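Local coordinates for protein superoxide dismutase (Anaplasma phagocytophilum, PDB 3JS4) that probably protects the cell by dismutating superoxide radicals into oxygen and hydrogen peroxide at an iron(III) centre, at residues His45-Val56 / Asn94-Trp105. Numbering follows the deposited sequence.
Sequences HYNGHHKTYVDV and NAAQIWNHDFYW. With FE (Fe (III) ion), chain E.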
loop_
_atom_site.group_PDB
_atom_site.type_symbol
_atom_site.label_atom_id
_atom_site.label_comp_id
_atom_site.label_asym_id
_atom_site.label_seq_id
_atom_site.Cartn_x
_atom_site.Cartn_y
_atom_site.Cartn_z
ATOM N N HIS A 45 -1.462 -14.591 -1.529
ATOM C CA HIS A 45 -1.791 -13.209 -1.193
ATOM C C HIS A 45 -2.616 -12.571 -2.307
ATOM O O HIS A 45 -3.622 -11.907 -2.058
ATOM C CB HIS A 45 -0.486 -12.419 -0.992
ATOM C CG HIS A 45 -0.667 -11.117 -0.279
ATOM N ND1 HIS A 45 0.403 -10.364 0.161
ATOM C CD2 HIS A 45 -1.783 -10.444 0.097
ATOM C CE1 HIS A 45 -0.049 -9.265 0.745
ATOM N NE2 HIS A 45 -1.368 -9.295 0.729
ATOM N N TYR A 46 -2.192 -12.806 -3.551
ATOM C CA TYR A 46 -2.819 -12.187 -4.724
ATOM C C TYR A 46 -4.074 -12.925 -5.202
ATOM O O TYR A 46 -5.136 -12.321 -5.272
ATOM C CB TYR A 46 -1.790 -12.075 -5.857
ATOM C CG TYR A 46 -2.291 -11.475 -7.164
ATOM C CD1 TYR A 46 -2.708 -10.133 -7.247
ATOM C CD2 TYR A 46 -2.286 -12.235 -8.335
ATOM C CE1 TYR A 46 -3.126 -9.585 -8.496
ATOM C CE2 TYR A 46 -2.707 -11.696 -9.568
ATOM C CZ TYR A 46 -3.130 -10.379 -9.632
ATOM O OH TYR A 46 -3.542 -9.881 -10.854
ATOM N N ASN A 47 -3.945 -14.213 -5.530
ATOM C CA ASN A 47 -5.088 -15.002 -6.026
ATOM C C ASN A 47 -6.010 -15.501 -4.909
ATOM O O ASN A 47 -7.101 -16.004 -5.181
ATOM C CB ASN A 47 -4.632 -16.175 -6.916
ATOM C CG ASN A 47 -3.895 -15.711 -8.155
ATOM O OD1 ASN A 47 -4.403 -14.900 -8.941
ATOM N ND2 ASN A 47 -2.674 -16.210 -8.337
ATOM N N GLY A 48 -5.555 -15.373 -3.668
ATOM C CA GLY A 48 -6.358 -15.723 -2.492
ATOM C C GLY A 48 -6.977 -14.465 -1.881
ATOM O O GLY A 48 -8.177 -14.230 -2.029
ATOM N N HIS A 49 -6.170 -13.686 -1.154
ATOM C CA HIS A 49 -6.706 -12.522 -0.395
ATOM C C HIS A 49 -7.217 -11.404 -1.305
ATOM O O HIS A 49 -8.348 -10.963 -1.164
ATOM C CB HIS A 49 -5.658 -11.957 0.574
ATOM C CG HIS A 49 -5.269 -12.897 1.672
ATOM N ND1 HIS A 49 -5.836 -12.847 2.929
ATOM C CD2 HIS A 49 -4.382 -13.920 1.695
ATOM C CE1 HIS A 49 -5.289 -13.772 3.694
ATOM N NE2 HIS A 49 -4.411 -14.446 2.968
ATOM N N HIS A 50 -6.381 -10.947 -2.235
ATOM C CA HIS A 50 -6.747 -9.814 -3.093
ATOM C C HIS A 50 -7.951 -10.171 -3.991
ATOM O O HIS A 50 -8.922 -9.395 -4.086
ATOM C CB HIS A 50 -5.528 -9.406 -3.925
ATOM C CG HIS A 50 -5.650 -8.085 -4.621
ATOM N ND1 HIS A 50 -4.610 -7.543 -5.347
ATOM C CD2 HIS A 50 -6.690 -7.224 -4.750
ATOM C CE1 HIS A 50 -4.994 -6.393 -5.873
ATOM N NE2 HIS A 50 -6.250 -6.177 -5.525
ATOM N N LYS A 51 -7.899 -11.350 -4.627
ATOM C CA LYS A 51 -9.033 -11.835 -5.431
ATOM C C LYS A 51 -10.346 -11.881 -4.603
ATOM O O LYS A 51 -11.432 -11.519 -5.109
ATOM C CB LYS A 51 -8.752 -13.226 -5.983
ATOM C CG LYS A 51 -9.793 -13.681 -7.010
ATOM C CD LYS A 51 -10.067 -15.148 -6.953
ATOM C CE LYS A 51 -11.046 -15.558 -8.075
ATOM N NZ LYS A 51 -12.406 -15.010 -7.857
ATOM N N THR A 52 -10.252 -12.360 -3.358
ATOM C CA THR A 52 -11.456 -12.487 -2.525
ATOM C C THR A 52 -12.101 -11.120 -2.220
ATOM O O THR A 52 -13.330 -10.993 -2.243
ATOM C CB THR A 52 -11.182 -13.320 -1.264
ATOM O OG1 THR A 52 -10.780 -14.635 -1.686
ATOM C CG2 THR A 52 -12.449 -13.425 -0.375
ATOM N N TYR A 53 -11.291 -10.093 -1.989
ATOM C CA TYR A 53 -11.824 -8.732 -1.797
ATOM C C TYR A 53 -12.631 -8.242 -2.995
ATOM O O TYR A 53 -13.707 -7.617 -2.850
ATOM C CB TYR A 53 -10.683 -7.748 -1.513
ATOM C CG TYR A 53 -10.073 -7.898 -0.156
ATOM C CD1 TYR A 53 -10.861 -7.798 0.974
ATOM C CD2 TYR A 53 -8.682 -8.101 0.011
ATOM C CE1 TYR A 53 -10.315 -7.925 2.262
ATOM C CE2 TYR A 53 -8.127 -8.225 1.301
ATOM C CZ TYR A 53 -8.971 -8.121 2.412
ATOM O OH TYR A 53 -8.509 -8.205 3.705
ATOM N N VAL A 54 -12.097 -8.507 -4.181
ATOM C CA VAL A 54 -12.756 -8.170 -5.429
ATOM C C VAL A 54 -14.117 -8.885 -5.548
ATOM O O VAL A 54 -15.114 -8.251 -5.871
ATOM C CB VAL A 54 -11.844 -8.513 -6.623
ATOM C CG1 VAL A 54 -12.607 -8.403 -7.966
ATOM C CG2 VAL A 54 -10.618 -7.604 -6.596
ATOM N N ASP A 55 -14.141 -10.193 -5.280
ATOM C CA ASP A 55 -15.381 -10.975 -5.311
ATOM C C ASP A 55 -16.420 -10.438 -4.308
ATOM O O ASP A 55 -17.588 -10.192 -4.650
ATOM C CB ASP A 55 -15.082 -12.452 -5.026
ATOM C CG ASP A 55 -16.316 -13.339 -5.183
ATOM O OD1 ASP A 55 -16.959 -13.336 -6.274
ATOM O OD2 ASP A 55 -16.668 -14.028 -4.199
ATOM N N VAL A 56 -15.993 -10.271 -3.063
ATOM C CA VAL A 56 -16.903 -9.805 -2.012
ATOM C C VAL A 56 -17.504 -8.428 -2.361
ATOM O O VAL A 56 -18.703 -8.213 -2.183
ATOM C CB VAL A 56 -16.224 -9.826 -0.627
ATOM C CG1 VAL A 56 -17.098 -9.127 0.430
ATOM C CG2 VAL A 56 -15.942 -11.303 -0.214
ATOM N N ASN A 94 -13.816 -3.690 1.977
ATOM C CA ASN A 94 -13.436 -4.401 0.748
ATOM C C ASN A 94 -12.855 -3.526 -0.365
ATOM O O ASN A 94 -11.821 -3.899 -0.956
ATOM C CB ASN A 94 -14.571 -5.319 0.231
ATOM C CG ASN A 94 -14.809 -6.495 1.170
ATOM O OD1 ASN A 94 -14.138 -7.525 1.076
ATOM N ND2 ASN A 94 -15.730 -6.315 2.133
ATOM N N ALA A 95 -13.507 -2.387 -0.641
ATOM C CA ALA A 95 -12.998 -1.418 -1.628
ATOM C C ALA A 95 -11.615 -0.923 -1.228
ATOM O O ALA A 95 -10.708 -0.866 -2.059
ATOM C CB ALA A 95 -13.946 -0.227 -1.772
ATOM N N ALA A 96 -11.451 -0.587 0.056
ATOM C CA ALA A 96 -10.184 -0.069 0.564
ATOM C C ALA A 96 -9.110 -1.131 0.449
ATOM O O ALA A 96 -7.980 -0.842 0.025
ATOM C CB ALA A 96 -10.326 0.434 2.058
ATOM N N GLN A 97 -9.447 -2.368 0.804
ATOM C CA GLN A 97 -8.451 -3.438 0.659
ATOM C C GLN A 97 -8.057 -3.679 -0.791
ATOM O O GLN A 97 -6.884 -3.980 -1.073
ATOM C CB GLN A 97 -8.865 -4.731 1.388
ATOM C CG GLN A 97 -8.787 -4.598 2.941
ATOM C CD GLN A 97 -7.360 -4.491 3.445
ATOM O OE1 GLN A 97 -6.740 -3.428 3.389
ATOM N NE2 GLN A 97 -6.842 -5.584 3.964
ATOM N N ILE A 98 -8.999 -3.520 -1.730
ATOM C CA ILE A 98 -8.617 -3.704 -3.142
ATOM C C ILE A 98 -7.650 -2.593 -3.563
ATOM O O ILE A 98 -6.587 -2.850 -4.157
ATOM C CB ILE A 98 -9.815 -3.714 -4.120
ATOM C CG1 ILE A 98 -10.770 -4.887 -3.850
ATOM C CG2 ILE A 98 -9.286 -3.799 -5.564
ATOM C CD1 ILE A 98 -12.172 -4.687 -4.552
ATOM N N TRP A 99 -8.037 -1.356 -3.251
ATOM C CA TRP A 99 -7.218 -0.173 -3.571
ATOM C C TRP A 99 -5.830 -0.303 -2.923
ATOM O O TRP A 99 -4.809 -0.076 -3.577
ATOM C CB TRP A 99 -7.919 1.127 -3.094
ATOM C CG TRP A 99 -7.231 2.403 -3.640
ATOM C CD1 TRP A 99 -7.630 3.155 -4.732
ATOM C CD2 TRP A 99 -6.044 3.044 -3.127
ATOM N NE1 TRP A 99 -6.759 4.205 -4.925
ATOM C CE2 TRP A 99 -5.778 4.163 -3.960
ATOM C CE3 TRP A 99 -5.181 2.781 -2.040
ATOM C CZ2 TRP A 99 -4.681 5.023 -3.744
ATOM C CZ3 TRP A 99 -4.082 3.637 -1.827
ATOM C CH2 TRP A 99 -3.856 4.757 -2.679
ATOM N N ASN A 100 -5.786 -0.667 -1.640
ATOM C CA ASN A 100 -4.509 -0.830 -0.935
ATOM C C ASN A 100 -3.588 -1.895 -1.550
ATOM O O ASN A 100 -2.376 -1.703 -1.647
ATOM C CB ASN A 100 -4.742 -1.228 0.520
ATOM C CG ASN A 100 -5.458 -0.151 1.325
ATOM O OD1 ASN A 100 -5.453 1.016 0.959
ATOM N ND2 ASN A 100 -6.064 -0.558 2.448
ATOM N N HIS A 101 -4.146 -3.048 -1.888
ATOM C CA HIS A 101 -3.347 -4.106 -2.521
ATOM C C HIS A 101 -2.849 -3.685 -3.912
ATOM O O HIS A 101 -1.698 -3.958 -4.261
ATOM C CB HIS A 101 -4.124 -5.436 -2.576
ATOM C CG HIS A 101 -4.189 -6.130 -1.250
ATOM N ND1 HIS A 101 -5.143 -5.818 -0.297
ATOM C CD2 HIS A 101 -3.381 -7.062 -0.685
ATOM C CE1 HIS A 101 -4.948 -6.571 0.775
ATOM N NE2 HIS A 101 -3.870 -7.315 0.579
ATOM N N ASP A 102 -3.690 -3.003 -4.693
ATOM C CA ASP A 102 -3.250 -2.528 -6.016
ATOM C C ASP A 102 -2.015 -1.635 -5.785
ATOM O O ASP A 102 -1.013 -1.742 -6.503
ATOM C CB ASP A 102 -4.332 -1.703 -6.760
ATOM C CG ASP A 102 -5.489 -2.542 -7.335
ATOM O OD1 ASP A 102 -5.421 -3.786 -7.440
ATOM O OD2 ASP A 102 -6.507 -1.917 -7.713
ATOM N N PHE A 103 -2.092 -0.759 -4.787
ATOM C CA PHE A 103 -1.013 0.190 -4.489
ATOM C C PHE A 103 0.237 -0.558 -4.024
ATOM O O PHE A 103 1.374 -0.197 -4.382
ATOM C CB PHE A 103 -1.457 1.152 -3.369
ATOM C CG PHE A 103 -0.767 2.503 -3.411
ATOM C CD1 PHE A 103 -1.058 3.411 -4.420
ATOM C CD2 PHE A 103 0.158 2.863 -2.432
ATOM C CE1 PHE A 103 -0.422 4.659 -4.472
ATOM C CE2 PHE A 103 0.784 4.100 -2.462
ATOM C CZ PHE A 103 0.483 5.014 -3.482
ATOM N N TYR A 104 0.020 -1.602 -3.217
ATOM C CA TYR A 104 1.119 -2.402 -2.671
ATOM C C TYR A 104 1.903 -3.064 -3.802
ATOM O O TYR A 104 3.142 -3.066 -3.782
ATOM C CB TYR A 104 0.523 -3.473 -1.764
ATOM C CG TYR A 104 1.441 -4.520 -1.190
ATOM C CD1 TYR A 104 2.559 -4.173 -0.425
ATOM C CD2 TYR A 104 1.135 -5.884 -1.343
ATOM C CE1 TYR A 104 3.368 -5.156 0.149
ATOM C CE2 TYR A 104 1.921 -6.869 -0.766
ATOM C CZ TYR A 104 3.027 -6.506 -0.017
ATOM O OH TYR A 104 3.804 -7.484 0.525
ATOM N N TRP A 105 1.203 -3.680 -4.762
ATOM C CA TRP A 105 1.935 -4.347 -5.836
ATOM C C TRP A 105 2.769 -3.372 -6.650
ATOM O O TRP A 105 3.873 -3.727 -7.095
ATOM C CB TRP A 105 1.016 -5.185 -6.763
ATOM C CG TRP A 105 0.119 -6.164 -6.022
ATOM C CD1 TRP A 105 -1.249 -6.228 -6.077
ATOM C CD2 TRP A 105 0.532 -7.206 -5.128
ATOM N NE1 TRP A 105 -1.706 -7.244 -5.280
ATOM C CE2 TRP A 105 -0.641 -7.871 -4.696
ATOM C CE3 TRP A 105 1.788 -7.672 -4.682
ATOM C CZ2 TRP A 105 -0.609 -8.960 -3.816
ATOM C CZ3 TRP A 105 1.826 -8.741 -3.795
ATOM C CH2 TRP A 105 0.625 -9.373 -3.364
HETATM FE FE FE E . -2.702 -8.188 2.234
HETATM O O HOH W 1 3.142 -10.274 0.133
HETATM O O HOH W 2 -3.863 -6.893 3.661
#
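His-45 and His-101 meet at an iron(III) ion; they belong to segments 45-56 and 94-105, of the two long helices of the alpha-hairpin domain of the iron/manganese superoxide dismutase fold, and the segments run 139° apart in direction. This pair illustrates how a helical hairpin builds half a metal site and then locks it with second-shell side chains. Each imidazole binds the iron through NE2, and the two rings stand almost perpendicular, rim to rim; Asp-186 and His-190, from the C-terminal domain, and a water complete the coordination.

His-101 shows the principle atom by atom. Its CB rests 3.5 Å from the centroid of the His-50 ring, a CH-pi contact over the middle of that face. Its CG is anti to the carbonyl carbon (chi1 -76°); with the ring turned about chi2, this sets ND1 against its own helix, where it donates in its own ring plane to Gln-97 O at 2.6 Å. CD2 lies beside His-45 NE2 at 3.3 Å. CE1 lies 3.6 Å from Tyr-53 CE2, and NE2 closes on the iron at 2.2 Å.

The edge of Trp-105 points at one face of His-45, while Trp-105 NE1 donates to His-50 ND1 at 2.9 Å. In the plane of the His-45 ring, ND1 donates to a water that also bonds Tyr-104 OH, itself linked to Tyr-203. Gln-97 lays CB over the centre of the Tyr-53 ring, then bends at chi2 so that NE2 donates to Tyr-53 OH at 3.1 Å, nearly straight at 171°. The same NE2 reaches the iron-bound water through a weak bond. Both ligand ND1 atoms are thus engaged as donors, which holds each ring in its rotation with NE2 facing the iron, and the Gln-97 amide may help to polarise the metal-bound water.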